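Local coordinates for protein CdiI (Burkholderia pseudomallei 1026a, PDB 4G6V) that probably protects its own cell in contact-dependent growth inhibition by binding the tRNase toxin domain of CdiA and neutralising it, at residues B[39-43]-B[58-62]. Residues are numbered along the deposited sequence; the frame is centred on the assembly and turned at random.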
loop_
_atom_site.group_PDB
_atom_site.type_symbol
_atom_site.label_atom_id
_atom_site.label_comp_id
_atom_site.label_asym_id
_atom_site.label_seq_id
_atom_site.Cartn_x
_atom_site.Cartn_y
_atom_site.Cartn_z
ATOM N N PRO B 39 0.617 13.664 2.774
ATOM C CA PRO B 39 0.755 14.935 2.051
ATOM C C PRO B 39 0.683 14.685 0.556
ATOM O O PRO B 39 1.012 13.573 0.110
ATOM C CB PRO B 39 2.175 15.401 2.420
ATOM C CG PRO B 39 2.819 14.218 3.210
ATOM C CD PRO B 39 1.665 13.477 3.795
ATOM N N VAL B 40 0.257 15.698 -0.201
ATOM C CA VAL B 40 0.229 15.607 -1.652
ATOM C C VAL B 40 1.596 15.971 -2.204
ATOM O O VAL B 40 2.233 16.886 -1.705
ATOM C CB VAL B 40 -0.813 16.573 -2.270
ATOM C CG1 VAL B 40 -0.839 16.436 -3.801
ATOM C CG2 VAL B 40 -2.191 16.325 -1.680
ATOM N N ARG B 41 2.044 15.255 -3.231
ATOM C CA ARG B 41 3.258 15.620 -3.944
ATOM C C ARG B 41 3.005 15.843 -5.425
ATOM O O ARG B 41 1.958 15.506 -5.942
ATOM C CB ARG B 41 4.357 14.579 -3.754
ATOM C CG ARG B 41 4.153 13.270 -4.479
ATOM C CD ARG B 41 5.301 12.365 -4.131
ATOM N NE ARG B 41 5.599 12.521 -2.703
ATOM C CZ ARG B 41 6.774 12.271 -2.125
ATOM N NH1 ARG B 41 7.811 11.840 -2.838
ATOM N NH2 ARG B 41 6.905 12.457 -0.819
ATOM N N ASP B 42 3.963 16.466 -6.094
ATOM C CA ASP B 42 3.927 16.587 -7.536
ATOM C C ASP B 42 4.221 15.199 -8.054
ATOM O O ASP B 42 5.096 14.508 -7.538
ATOM C CB ASP B 42 4.989 17.572 -8.060
ATOM C CG ASP B 42 4.866 18.966 -7.450
ATOM O OD1 ASP B 42 3.741 19.514 -7.429
ATOM O OD2 ASP B 42 5.898 19.516 -6.989
ATOM N N ALA B 43 3.482 14.785 -9.071
ATOM C CA ALA B 43 3.729 13.503 -9.699
ATOM C C ALA B 43 5.018 13.557 -10.499
ATOM O O ALA B 43 5.197 14.453 -11.300
ATOM C CB ALA B 43 2.568 13.136 -10.601
ATOM N N ALA B 58 -1.749 13.109 -14.830
ATOM C CA ALA B 58 -1.595 13.464 -13.414
ATOM C C ALA B 58 -0.571 14.577 -13.202
ATOM O O ALA B 58 0.501 14.571 -13.813
ATOM C CB ALA B 58 -1.222 12.226 -12.575
ATOM N N GLU B 59 -0.917 15.534 -12.345
ATOM C CA GLU B 59 0.032 16.564 -11.907
ATOM C C GLU B 59 0.451 16.339 -10.466
ATOM O O GLU B 59 1.604 16.567 -10.108
ATOM C CB GLU B 59 -0.553 17.963 -12.044
ATOM C CG GLU B 59 -0.826 18.353 -13.488
ATOM C CD GLU B 59 0.411 18.243 -14.384
ATOM O OE1 GLU B 59 1.547 18.422 -13.881
ATOM O OE2 GLU B 59 0.240 17.985 -15.600
ATOM N N SER B 60 -0.487 15.886 -9.645
ATOM C CA SER B 60 -0.185 15.597 -8.256
ATOM C C SER B 60 -0.612 14.164 -7.873
ATOM O O SER B 60 -1.353 13.486 -8.594
ATOM C CB SER B 60 -0.799 16.659 -7.332
ATOM O OG SER B 60 -2.205 16.753 -7.504
ATOM N N PHE B 61 -0.110 13.708 -6.738
ATOM C CA PHE B 61 -0.345 12.361 -6.265
ATOM C C PHE B 61 -0.382 12.391 -4.736
ATOM O O PHE B 61 0.337 13.165 -4.092
ATOM C CB PHE B 61 0.797 11.449 -6.715
ATOM C CG PHE B 61 0.824 10.145 -6.003
ATOM C CD1 PHE B 61 0.219 9.035 -6.549
ATOM C CD2 PHE B 61 1.432 10.028 -4.764
ATOM C CE1 PHE B 61 0.234 7.822 -5.872
ATOM C CE2 PHE B 61 1.451 8.817 -4.084
ATOM C CZ PHE B 61 0.857 7.713 -4.631
ATOM N N PHE B 62 -1.225 11.570 -4.143
ATOM C CA PHE B 62 -1.131 11.398 -2.707
ATOM C C PHE B 62 -1.617 10.000 -2.343
ATOM O O PHE B 62 -2.228 9.301 -3.163
ATOM C CB PHE B 62 -1.928 12.469 -1.967
ATOM C CG PHE B 62 -3.397 12.318 -2.123
ATOM C CD1 PHE B 62 -4.095 11.399 -1.343
ATOM C CD2 PHE B 62 -4.088 13.061 -3.063
ATOM C CE1 PHE B 62 -5.469 11.215 -1.496
ATOM C CE2 PHE B 62 -5.468 12.881 -3.228
ATOM C CZ PHE B 62 -6.159 11.949 -2.435
HETATM O O HOH W 1 1.568 19.463 -8.685
#
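Arg41 and Phe61 form a hydrogen-bonded antiparallel pair, joined by two backbone hydrogen bonds, one each way, where outer strand 35-42 ends beside strand 60-66. Arg41 N reaches Phe61 O at 2.8 Å, nearly straight at hydrogen (170°), and Phe61 N returns to Arg41 O at 2.9 Å. Two residues on, Ala43 N bonds to Glu59 O at 2.8 Å but comes from above the carbonyl plane, as the regular ladder gives way to loop. On its other side the strand carries a classic beta bulge, Glu59 and Ser60 together standing opposite Leu9 of strand 4-9. A water donates to Asp42 OD1 and Glu59 O, tying the exposed carboxylate to the bulge.

Val40, Ser60 and Phe62 supply mostly apolar contacts on the side facing helix 13-26. Val40, branched and suited to extended chain, spreads its two methyls along the neighbouring strand: with CG1 anti to the backbone N (chi1 -179°), CG1 meets Ser60 CB at 3.5 Å while CG2 lies 3.9 Å from Phe62 CB. Small Ser60 fits beneath the helix and bonds through OG to Ile11 O. On the other face, the aliphatic CG of Arg41 approaches Phe61 CD2 obliquely at 4.2 Å; both side chains pack on Ser124 of the toxin chain, and Phe61 also meets Tyr8 edge-to-face and touches Leu47. Ala43 CB, small enough for this close approach, rests against Glu59 O at 3.6 Å.

Backbone bonds thus set the pairing, with a mostly hydrophobic side under the helix and another where Arg41 and Phe61 meet both the chain's own aromatics and the toxin.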